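Local coordinates for protein uncharacterized HTH-type transcriptional regulator YydK (Bacillus subtilis subsp. subtilis, PDB 3BWG) that probably binds DNA as a GntR-family transcription regulator whose UTRA domain, as in related proteins, may sense a small effector molecule, at residues K98-D103 against K127-I132; I123-R128 against Y139-Y144; Y203-F208 against F216-I221. All blocks are in the same frame, centred on the assembly; numbering follows the deposited sequence.

Contact 1: residues K98-D103 against K127-I132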
loop_
_atom_site.group_PDB
_atom_site.type_symbol
_atom_site.label_atom_id
_atom_site.label_comp_id
_atom_site.label_asym_id
_atom_site.label_seq_id
_atom_site.Cartn_x
_atom_site.Cartn_y
_atom_site.Cartn_z
ATOM N N LYS B 98 16.782 2.819 -20.029
ATOM C CA LYS B 98 18.105 3.213 -20.458
ATOM C C LYS B 98 19.056 3.013 -19.253
ATOM O O LYS B 98 18.869 3.628 -18.214
ATOM C CB LYS B 98 18.046 4.687 -20.858
ATOM C CG LYS B 98 19.290 5.289 -21.458
ATOM C CD LYS B 98 18.947 6.711 -21.929
ATOM C CE LYS B 98 20.139 7.669 -21.899
ATOM N NZ LYS B 98 20.977 7.626 -23.150
ATOM N N VAL B 99 20.046 2.134 -19.393
ATOM C CA VAL B 99 20.988 1.893 -18.321
ATOM C C VAL B 99 22.047 2.970 -18.405
ATOM O O VAL B 99 22.706 3.100 -19.413
ATOM C CB VAL B 99 21.658 0.487 -18.406
ATOM C CG1 VAL B 99 22.645 0.277 -17.265
ATOM C CG2 VAL B 99 20.618 -0.594 -18.376
ATOM N N ILE B 100 22.201 3.731 -17.337
ATOM C CA ILE B 100 23.209 4.755 -17.277
ATOM C C ILE B 100 24.494 4.157 -16.720
ATOM O O ILE B 100 25.568 4.427 -17.255
ATOM C CB ILE B 100 22.746 5.967 -16.452
ATOM C CG1 ILE B 100 21.451 6.518 -17.024
ATOM C CG2 ILE B 100 23.831 7.082 -16.477
ATOM C CD1 ILE B 100 20.669 7.316 -16.052
ATOM N N GLU B 101 24.385 3.367 -15.645
ATOM C CA GLU B 101 25.526 2.686 -15.051
ATOM C C GLU B 101 25.136 1.275 -14.562
ATOM O O GLU B 101 24.011 1.037 -14.136
ATOM C CB GLU B 101 26.049 3.463 -13.843
ATOM C CG GLU B 101 26.936 4.685 -14.123
ATOM C CD GLU B 101 27.435 5.329 -12.810
ATOM O OE1 GLU B 101 28.436 4.843 -12.230
ATOM O OE2 GLU B 101 26.813 6.308 -12.340
ATOM N N LEU B 102 26.076 0.346 -14.628
ATOM C CA LEU B 102 25.936 -0.934 -13.985
ATOM C C LEU B 102 27.336 -1.358 -13.726
ATOM O O LEU B 102 28.130 -1.418 -14.661
ATOM C CB LEU B 102 25.242 -1.958 -14.899
ATOM C CG LEU B 102 25.289 -3.458 -14.555
ATOM C CD1 LEU B 102 24.553 -3.844 -13.264
ATOM C CD2 LEU B 102 24.783 -4.277 -15.731
ATOM N N ASP B 103 27.668 -1.598 -12.465
ATOM C CA ASP B 103 28.985 -2.100 -12.131
ATOM C C ASP B 103 28.968 -2.789 -10.768
ATOM O O ASP B 103 27.931 -2.867 -10.120
ATOM C CB ASP B 103 30.027 -0.974 -12.192
ATOM C CG ASP B 103 29.800 0.094 -11.156
ATOM O OD1 ASP B 103 29.085 -0.153 -10.158
ATOM O OD2 ASP B 103 30.347 1.195 -11.325
ATOM N N LYS B 127 22.037 2.357 -12.205
ATOM C CA LYS B 127 21.506 3.685 -12.358
ATOM C C LYS B 127 20.775 3.655 -13.712
ATOM O O LYS B 127 21.384 3.300 -14.740
ATOM C CB LYS B 127 22.639 4.710 -12.358
ATOM C CG LYS B 127 22.130 6.150 -12.477
ATOM C CD LYS B 127 23.215 7.189 -12.827
ATOM C CE LYS B 127 23.977 7.603 -11.569
ATOM N NZ LYS B 127 24.997 8.645 -11.961
ATOM N N ARG B 128 19.474 3.965 -13.712
ATOM C CA ARG B 128 18.705 3.889 -14.943
ATOM C C ARG B 128 17.520 4.852 -14.973
ATOM O O ARG B 128 16.951 5.239 -13.927
ATOM C CB ARG B 128 18.291 2.432 -15.250
ATOM C CG ARG B 128 17.153 1.859 -14.434
ATOM C CD ARG B 128 16.967 0.374 -14.670
ATOM N NE ARG B 128 16.063 -0.141 -13.642
ATOM C CZ ARG B 128 15.360 -1.264 -13.713
ATOM N NH1 ARG B 128 15.443 -2.052 -14.779
ATOM N NH2 ARG B 128 14.571 -1.589 -12.698
ATOM N N VAL B 129 17.193 5.287 -16.174
ATOM C CA VAL B 129 15.989 6.060 -16.389
ATOM C C VAL B 129 15.041 5.085 -17.019
ATOM O O VAL B 129 15.427 4.288 -17.907
ATOM C CB VAL B 129 16.225 7.297 -17.304
ATOM C CG1 VAL B 129 14.913 8.135 -17.534
ATOM C CG2 VAL B 129 17.343 8.180 -16.720
ATOM N N ARG B 130 13.809 5.106 -16.536
ATOM C CA ARG B 130 12.782 4.233 -17.094
ATOM C C ARG B 130 11.697 5.045 -17.807
ATOM O O ARG B 130 11.494 6.208 -17.476
ATOM C CB ARG B 130 12.233 3.290 -16.024
ATOM C CG ARG B 130 13.310 2.726 -15.094
ATOM C CD ARG B 130 12.757 1.551 -14.282
ATOM N NE ARG B 130 12.542 0.401 -15.191
ATOM C CZ ARG B 130 11.810 -0.667 -14.881
ATOM N NH1 ARG B 130 11.232 -0.745 -13.677
ATOM N NH2 ARG B 130 11.683 -1.672 -15.758
ATOM N N TYR B 131 11.053 4.439 -18.816
ATOM C CA TYR B 131 10.070 5.112 -19.685
ATOM C C TYR B 131 8.763 4.314 -19.832
ATOM O O TYR B 131 8.779 3.081 -19.936
ATOM C CB TYR B 131 10.626 5.352 -21.093
ATOM C CG TYR B 131 11.893 6.157 -21.160
ATOM C CD1 TYR B 131 11.903 7.462 -21.672
ATOM C CD2 TYR B 131 13.101 5.602 -20.741
ATOM C CE1 TYR B 131 13.124 8.216 -21.732
ATOM C CE2 TYR B 131 14.290 6.311 -20.795
ATOM C CZ TYR B 131 14.310 7.603 -21.263
ATOM O OH TYR B 131 15.536 8.239 -21.262
ATOM N N ILE B 132 7.634 5.012 -19.833
ATOM C CA ILE B 132 6.341 4.383 -20.119
ATOM C C ILE B 132 5.801 5.061 -21.323
ATOM O O ILE B 132 5.578 6.277 -21.315
ATOM C CB ILE B 132 5.308 4.429 -18.928
ATOM C CG1 ILE B 132 5.486 5.666 -18.012
ATOM C CG2 ILE B 132 5.388 3.152 -18.126
ATOM C CD1 ILE B 132 4.647 6.885 -18.394
#

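Contact 2: residues I123-R128 against Y139-Y144. With EDO (1,2-ethanediol), chain H.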
loop_
_atom_site.group_PDB
_atom_site.type_symbol
_atom_site.label_atom_id
_atom_site.label_comp_id
_atom_site.label_asym_id
_atom_site.label_seq_id
_atom_site.Cartn_x
_atom_site.Cartn_y
_atom_site.Cartn_z
ATOM N N ILE B 123 28.360 -4.872 -3.872
ATOM C CA ILE B 123 26.990 -4.783 -4.369
ATOM C C ILE B 123 27.067 -4.600 -5.881
ATOM O O ILE B 123 28.110 -4.124 -6.359
ATOM C CB ILE B 123 26.142 -3.667 -3.660
ATOM C CG1 ILE B 123 26.793 -2.270 -3.699
ATOM C CG2 ILE B 123 25.926 -4.043 -2.185
ATOM C CD1 ILE B 123 26.351 -1.346 -4.844
ATOM N N TYR B 124 26.021 -5.019 -6.615
ATOM C CA TYR B 124 25.760 -4.492 -7.963
ATOM C C TYR B 124 25.069 -3.153 -7.866
ATOM O O TYR B 124 24.072 -3.032 -7.153
ATOM C CB TYR B 124 24.839 -5.386 -8.769
ATOM C CG TYR B 124 25.577 -6.453 -9.467
ATOM C CD1 TYR B 124 25.560 -7.767 -8.988
ATOM C CD2 TYR B 124 26.354 -6.148 -10.565
ATOM C CE1 TYR B 124 26.269 -8.760 -9.633
ATOM C CE2 TYR B 124 27.100 -7.130 -11.217
ATOM C CZ TYR B 124 27.046 -8.425 -10.761
ATOM O OH TYR B 124 27.780 -9.383 -11.416
ATOM N N TYR B 125 25.568 -2.161 -8.607
ATOM C CA TYR B 125 24.952 -0.848 -8.581
ATOM C C TYR B 125 24.294 -0.576 -9.900
ATOM O O TYR B 125 24.922 -0.728 -10.937
ATOM C CB TYR B 125 26.016 0.223 -8.311
ATOM C CG TYR B 125 25.558 1.647 -8.524
ATOM C CD1 TYR B 125 24.798 2.294 -7.548
ATOM C CD2 TYR B 125 25.913 2.368 -9.684
ATOM C CE1 TYR B 125 24.376 3.578 -7.723
ATOM C CE2 TYR B 125 25.502 3.690 -9.856
ATOM C CZ TYR B 125 24.720 4.276 -8.864
ATOM O OH TYR B 125 24.277 5.576 -8.945
ATOM N N VAL B 126 23.040 -0.143 -9.875
ATOM C CA VAL B 126 22.403 0.236 -11.128
ATOM C C VAL B 126 21.801 1.631 -11.123
ATOM O O VAL B 126 21.238 2.079 -10.118
ATOM C CB VAL B 126 21.496 -0.903 -11.775
ATOM C CG1 VAL B 126 21.539 -2.194 -10.999
ATOM C CG2 VAL B 126 20.092 -0.431 -12.186
ATOM N N LYS B 127 22.037 2.357 -12.205
ATOM C CA LYS B 127 21.506 3.685 -12.358
ATOM C C LYS B 127 20.775 3.655 -13.712
ATOM O O LYS B 127 21.384 3.300 -14.740
ATOM C CB LYS B 127 22.639 4.710 -12.358
ATOM C CG LYS B 127 22.130 6.150 -12.477
ATOM C CD LYS B 127 23.215 7.189 -12.827
ATOM C CE LYS B 127 23.977 7.603 -11.569
ATOM N NZ LYS B 127 24.997 8.645 -11.961
ATOM N N ARG B 128 19.474 3.965 -13.712
ATOM C CA ARG B 128 18.705 3.889 -14.943
ATOM C C ARG B 128 17.520 4.852 -14.973
ATOM O O ARG B 128 16.951 5.239 -13.927
ATOM C CB ARG B 128 18.291 2.432 -15.250
ATOM C CG ARG B 128 17.153 1.859 -14.434
ATOM C CD ARG B 128 16.967 0.374 -14.670
ATOM N NE ARG B 128 16.063 -0.141 -13.642
ATOM C CZ ARG B 128 15.360 -1.264 -13.713
ATOM N NH1 ARG B 128 15.443 -2.052 -14.779
ATOM N NH2 ARG B 128 14.571 -1.589 -12.698
ATOM N N TYR B 139 13.710 7.940 -12.478
ATOM C CA TYR B 139 15.125 7.912 -12.446
ATOM C C TYR B 139 15.388 7.093 -11.175
ATOM O O TYR B 139 14.847 7.408 -10.106
ATOM C CB TYR B 139 15.663 9.364 -12.320
ATOM C CG TYR B 139 17.115 9.438 -11.888
ATOM C CD1 TYR B 139 18.116 8.812 -12.645
ATOM C CD2 TYR B 139 17.490 10.102 -10.729
ATOM C CE1 TYR B 139 19.443 8.820 -12.244
ATOM C CE2 TYR B 139 18.834 10.143 -10.320
ATOM C CZ TYR B 139 19.810 9.498 -11.097
ATOM O OH TYR B 139 21.153 9.513 -10.734
ATOM N N GLU B 140 16.196 6.042 -11.305
ATOM C CA GLU B 140 16.439 5.127 -10.218
ATOM C C GLU B 140 17.911 4.795 -9.949
ATOM O O GLU B 140 18.720 4.654 -10.847
ATOM C CB GLU B 140 15.631 3.843 -10.453
ATOM C CG GLU B 140 16.250 2.537 -9.905
ATOM C CD GLU B 140 15.539 1.277 -10.399
ATOM O OE1 GLU B 140 15.620 0.246 -9.737
ATOM O OE2 GLU B 140 14.859 1.319 -11.432
ATOM N N GLU B 141 18.237 4.606 -8.680
ATOM C CA GLU B 141 19.491 4.006 -8.314
ATOM C C GLU B 141 19.090 2.830 -7.469
ATOM O O GLU B 141 18.260 2.973 -6.540
ATOM C CB GLU B 141 20.328 4.969 -7.465
ATOM C CG GLU B 141 21.021 6.086 -8.235
ATOM C CD GLU B 141 21.839 6.998 -7.299
ATOM O OE1 GLU B 141 23.083 6.830 -7.188
ATOM O OE2 GLU B 141 21.218 7.873 -6.655
ATOM N N SER B 142 19.641 1.656 -7.785
ATOM C CA SER B 142 19.455 0.518 -6.908
ATOM C C SER B 142 20.731 -0.236 -6.598
ATOM O O SER B 142 21.728 -0.145 -7.316
ATOM C CB SER B 142 18.363 -0.407 -7.410
ATOM O OG SER B 142 18.442 -0.510 -8.797
ATOM N N TYR B 143 20.690 -0.963 -5.489
ATOM C CA TYR B 143 21.857 -1.636 -4.981
ATOM C C TYR B 143 21.474 -3.036 -4.607
ATOM O O TYR B 143 20.608 -3.233 -3.798
ATOM C CB TYR B 143 22.356 -0.925 -3.721
ATOM C CG TYR B 143 22.506 0.577 -3.829
ATOM C CD1 TYR B 143 23.767 1.160 -3.966
ATOM C CD2 TYR B 143 21.395 1.412 -3.733
ATOM C CE1 TYR B 143 23.910 2.550 -4.012
ATOM C CE2 TYR B 143 21.519 2.779 -3.800
ATOM C CZ TYR B 143 22.771 3.349 -3.945
ATOM O OH TYR B 143 22.883 4.716 -4.004
ATOM N N TYR B 144 22.188 -4.008 -5.146
ATOM C CA TYR B 144 21.883 -5.423 -4.916
ATOM C C TYR B 144 23.039 -6.097 -4.266
ATOM O O TYR B 144 24.140 -5.997 -4.763
ATOM C CB TYR B 144 21.621 -6.114 -6.259
ATOM C CG TYR B 144 20.467 -5.508 -6.974
ATOM C CD1 TYR B 144 19.191 -6.105 -6.948
ATOM C CD2 TYR B 144 20.633 -4.331 -7.671
ATOM C CE1 TYR B 144 18.122 -5.502 -7.614
ATOM C CE2 TYR B 144 19.600 -3.733 -8.325
ATOM C CZ TYR B 144 18.361 -4.310 -8.298
ATOM O OH TYR B 144 17.378 -3.641 -8.977
HETATM C C1 EDO H . 16.570 8.574 -7.202
HETATM O O1 EDO H . 16.333 9.977 -7.231
HETATM C C2 EDO H . 18.031 8.357 -7.516
HETATM O O2 EDO H . 18.772 8.747 -6.352
#

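Contact 3: residues Y203-F208 against F216-I221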
loop_
_atom_site.group_PDB
_atom_site.type_symbol
_atom_site.label_atom_id
_atom_site.label_comp_id
_atom_site.label_asym_id
_atom_site.label_seq_id
_atom_site.Cartn_x
_atom_site.Cartn_y
_atom_site.Cartn_z
ATOM N N TYR B 203 9.450 10.608 -4.248
ATOM C CA TYR B 203 10.726 10.003 -4.042
ATOM C C TYR B 203 10.547 8.824 -3.091
ATOM O O TYR B 203 10.171 8.985 -1.939
ATOM C CB TYR B 203 11.709 11.048 -3.472
ATOM C CG TYR B 203 12.984 10.407 -3.002
ATOM C CD1 TYR B 203 13.776 9.695 -3.908
ATOM C CD2 TYR B 203 13.382 10.455 -1.661
ATOM C CE1 TYR B 203 14.937 9.039 -3.501
ATOM C CE2 TYR B 203 14.569 9.814 -1.242
ATOM C CZ TYR B 203 15.334 9.118 -2.188
ATOM O OH TYR B 203 16.518 8.479 -1.880
ATOM N N ILE B 204 10.789 7.624 -3.587
ATOM C CA ILE B 204 10.550 6.404 -2.792
ATOM C C ILE B 204 11.832 5.642 -2.612
ATOM O O ILE B 204 12.555 5.419 -3.607
ATOM C CB ILE B 204 9.514 5.459 -3.512
ATOM C CG1 ILE B 204 8.248 6.245 -3.888
ATOM C CG2 ILE B 204 9.222 4.115 -2.671
ATOM C CD1 ILE B 204 7.180 5.420 -4.496
ATOM N N GLU B 205 12.108 5.262 -1.356
ATOM C CA GLU B 205 13.093 4.241 -1.015
ATOM C C GLU B 205 12.452 2.927 -0.657
ATOM O O GLU B 205 11.561 2.874 0.223
ATOM C CB GLU B 205 13.962 4.694 0.142
ATOM C CG GLU B 205 14.753 5.926 -0.186
ATOM C CD GLU B 205 15.228 6.586 1.074
ATOM O OE1 GLU B 205 14.464 7.363 1.688
ATOM O OE2 GLU B 205 16.351 6.274 1.501
ATOM N N SER B 206 12.899 1.862 -1.335
ATOM C CA SER B 206 12.361 0.546 -1.114
ATOM C C SER B 206 13.404 -0.446 -0.606
ATOM O O SER B 206 14.533 -0.486 -1.088
ATOM C CB SER B 206 11.753 -0.015 -2.402
ATOM O OG SER B 206 10.833 0.904 -2.956
ATOM N N ILE B 207 13.005 -1.289 0.326
ATOM C CA ILE B 207 13.889 -2.423 0.712
ATOM C C ILE B 207 13.109 -3.695 0.427
ATOM O O ILE B 207 12.026 -3.898 0.999
ATOM C CB ILE B 207 14.349 -2.377 2.180
ATOM C CG1 ILE B 207 15.119 -1.105 2.479
ATOM C CG2 ILE B 207 15.288 -3.517 2.509
ATOM C CD1 ILE B 207 14.256 0.082 2.755
ATOM N N PHE B 208 13.624 -4.495 -0.495
ATOM C CA PHE B 208 13.022 -5.790 -0.818
ATOM C C PHE B 208 13.799 -6.896 -0.106
ATOM O O PHE B 208 15.034 -6.842 -0.009
ATOM C CB PHE B 208 12.946 -6.004 -2.336
ATOM C CG PHE B 208 12.035 -5.011 -3.036
ATOM C CD1 PHE B 208 10.724 -5.355 -3.363
ATOM C CD2 PHE B 208 12.502 -3.730 -3.387
ATOM C CE1 PHE B 208 9.870 -4.424 -4.020
ATOM C CE2 PHE B 208 11.656 -2.797 -4.076
ATOM C CZ PHE B 208 10.339 -3.148 -4.352
ATOM N N PHE B 216 17.782 -7.920 -0.183
ATOM C CA PHE B 216 18.574 -8.185 -1.402
ATOM C C PHE B 216 18.698 -6.972 -2.337
ATOM O O PHE B 216 19.608 -6.934 -3.176
ATOM C CB PHE B 216 18.056 -9.423 -2.187
ATOM C CG PHE B 216 16.717 -9.216 -2.882
ATOM C CD1 PHE B 216 16.650 -8.746 -4.198
ATOM C CD2 PHE B 216 15.540 -9.521 -2.231
ATOM C CE1 PHE B 216 15.441 -8.556 -4.859
ATOM C CE2 PHE B 216 14.288 -9.329 -2.881
ATOM C CZ PHE B 216 14.257 -8.838 -4.204
ATOM N N ASP B 217 17.796 -5.996 -2.184
ATOM C CA ASP B 217 17.685 -4.836 -3.113
ATOM C C ASP B 217 17.236 -3.579 -2.341
ATOM O O ASP B 217 16.229 -3.601 -1.657
ATOM C CB ASP B 217 16.698 -5.203 -4.244
ATOM C CG ASP B 217 16.264 -4.006 -5.128
ATOM O OD1 ASP B 217 16.824 -2.911 -5.084
ATOM O OD2 ASP B 217 15.361 -4.203 -5.950
ATOM N N TYR B 218 18.032 -2.516 -2.390
ATOM C CA TYR B 218 17.668 -1.221 -1.886
ATOM C C TYR B 218 17.663 -0.322 -3.093
ATOM O O TYR B 218 18.670 -0.235 -3.815
ATOM C CB TYR B 218 18.716 -0.721 -0.880
ATOM C CG TYR B 218 18.517 0.695 -0.443
ATOM C CD1 TYR B 218 17.321 1.087 0.171
ATOM C CD2 TYR B 218 19.528 1.646 -0.605
ATOM C CE1 TYR B 218 17.122 2.395 0.567
ATOM C CE2 TYR B 218 19.351 2.937 -0.198
ATOM C CZ TYR B 218 18.153 3.305 0.400
ATOM O OH TYR B 218 17.971 4.608 0.845
ATOM N N SER B 219 16.550 0.373 -3.301
ATOM C CA SER B 219 16.436 1.290 -4.424
ATOM C C SER B 219 15.951 2.679 -3.984
ATOM O O SER B 219 15.251 2.840 -2.953
ATOM C CB SER B 219 15.531 0.689 -5.504
ATOM O OG SER B 219 14.187 0.798 -5.110
ATOM N N LYS B 220 16.360 3.680 -4.769
ATOM C CA LYS B 220 16.018 5.080 -4.567
ATOM C C LYS B 220 15.465 5.571 -5.875
ATOM O O LYS B 220 16.174 5.582 -6.877
ATOM C CB LYS B 220 17.273 5.852 -4.232
ATOM C CG LYS B 220 17.802 5.468 -2.854
ATOM C CD LYS B 220 19.304 5.715 -2.724
ATOM C CE LYS B 220 19.708 7.132 -3.033
ATOM N NZ LYS B 220 19.711 7.957 -1.800
ATOM N N ILE B 221 14.197 5.978 -5.878
ATOM C CA ILE B 221 13.531 6.344 -7.125
ATOM C C ILE B 221 12.790 7.674 -7.049
ATOM O O ILE B 221 12.082 7.969 -6.079
ATOM C CB ILE B 221 12.573 5.263 -7.547
ATOM C CG1 ILE B 221 13.289 3.889 -7.543
ATOM C CG2 ILE B 221 11.976 5.602 -8.969
ATOM C CD1 ILE B 221 12.472 2.713 -8.043
HETATM O O HOH W 1 12.411 2.880 -4.419
#

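Contact 1: residues K98-D103 against K127-I132
Ile100 of strand 98-103 leans over Lys127 and Val129 of strand 127-132, and this is the tightly packed part of the pairing. Its CG2 branch rests 3.7 Å from Lys127 CD. With CG1 anti to the carbonyl carbon (chi1 -57°), the other branch runs along the partner strand until CD1 meets Val129 CG2 at 3.5 Å. Tyr192 of helix 187-193 packs on all three residues. Next to them, Lys127 bends at chi3 (-82°) and brings NZ to Glu101 OE2, a 3.0 Å salt bridge in which the oxygen is met nearly end-on to its C-O bond. Arg105 holds OE1, the other oxygen of this carboxylate, which two cations would probably keep ionised. The backbone beneath forms a classic beta bulge: Ile100 and Glu101 both face Lys127, and both give their N-H to its carbonyl, reaching Lys127 O from the same face of its plane. Ile100 N is 2.8 Å from that oxygen. The extra residue shifts the register by one, so that Val99 pairs with Arg128 but Glu101 with Lys127, in the outermost strand pair on this side of the UTRA-domain sheet. At the other end Lys98 and Val129 exchange two backbone bonds, Lys98 N lying 2.9 Å from Val129 O. The looser part there is the Lys98 side chain, which passes the Tyr131 ring with CB at the ring edge and CD 3.8 Å from Tyr131 OH, before its exposed amino end leads away. On the opposite face Val99 barely touches Arg128, whose guanidinium turns off toward Glu140 and the carbonyl of Val157.

Contact 2: residues I123-R128 against Y139-Y144
Ile123 lies beside Tyr143 and points the same way, its CD1 at the edge of that ring, 3.7 Å from Tyr143 CD1. CG1 gets there by sitting between backbone N and carbonyl carbon (chi1 54°). Tyr124 forms a hydrogen-bonded pair with Tyr144, but only its CB packs there; the ring swings off to Tyr151 and Leu152. Tyr125 runs alongside Tyr143, the ring planes 57° apart, while its hydroxyl donates to Glu141 OE1; the 2.5 Å from Tyr125 OH to that oxygen is so short that the exact length is doubtful. Glu141 OE1 lies in the plane of the Tyr125 ring, yet the carboxylate stands perpendicular to it. Glu141 OE2 accepts a hydrogen bond at 2.6 Å from O2 of a 1,2-ethanediol, probably from the crystallisation liquor, which Ser222 also bonds. Val126 faces the opposite side of this beta hairpin, with CG1 3.6 Å from Tyr144 CE2 and CG2 against the Ser142 hydroxyl. Lys127 returns to the face of Tyr125 and Tyr143, where its aliphatic chain crosses Tyr139 and CE comes 3.5 Å from Tyr139 OH; the Tyr139 ring in turn stacks on Tyr192. Arg128 ends the walk beside Glu140. Its NE bonds Glu140 OE2 at 2.9 Å from above the carboxylate plane, and NH2 reaches the same oxygen at 3.2 Å on its syn side, nearer that plane. NH1 goes to the carbonyls of Val157 and His159, fixing the guanidinium on several sides. One face thus buries an ion pair, both partners probably charged; on the other, buried tyrosines surround Glu141, whose outer oxygen takes the diol beside Tyr139, a site where a small polar molecule can lodge, though no natural ligand is identified.

Contact 3: residues Y203-F208 against F216-I221
Tyr218 extends with CG anti to its backbone N (chi1 172°) and Glu205 with CG anti to its carbonyl carbon (chi1 -62°), which sets the two side chains side by side on one face of the hairpin. Tyr218 OH donates to Glu205 OE2 at 2.4 Å, so short that the exact length is doubtful; Glu110 is a weak second partner of the hydroxyl. Glu205 OE2 lies in the plane of the ring, at its edge, with the carboxylate turned 60° from it. Ile207 packs on the same tyrosine, CG1 3.9 Å from Tyr218 CD1. Farther along, Lys220 folds at chi3 and chi4 until NZ reaches Tyr203 OH at 3.2 Å, its CB lying at the edge of the Tyr203 ring; NZ also forms a salt bridge with Glu110. The other face carries Ser206 and Ser219, a hydrogen-bonded pair whose hydroxyls are too far apart to bond directly. A water bridges them, 2.9 Å from Ser206 OG and 2.8 Å from Ser219 OG, and it donates to Ile204 O at 2.7 Å. Near the turn, the Phe216 ring swings across to Phe208, bringing CE2 3.6 Å from Phe208 CB. Phe162 meets the Phe208 ring edge-to-face. Strands 200-210 and 215-224, joined by this contact, form an inner hairpin of the UTRA-domain sheet, between strand 135-145 and the outermost strand 173-184. Glu205 also faces the dimer partner: its OE1 makes a salt bridge with Arg74 of the second subunit, which packs on Tyr218 as well. That arginine, and more distantly Lys220, would probably favour a charged Glu205, with Glu110 of the same chain opposing.

In the fold
From the N terminus, past the winged-helix DNA-binding region, strand 95-105 opens contact 1, which closes a loop through helix 109-114 on reaching strand 123-132. Contact 2 opens on that same strand before contact 1 has ended, so the two loops overlap and share Lys127 and Arg128; it closes a hairpin with a tight turn to strand 135-145. Contact 3 follows in series, beyond strand 173-184 and helix 187-193, as a second hairpin. Strand 215-224 then returns to lie against 135-145, with a probable hydrogen bond of 2.7 Å between Glu141 O and Lys220 N. All three contacts lie in one antiparallel sheet, contact 1 at one edge; contacts 1 and 3 do not touch.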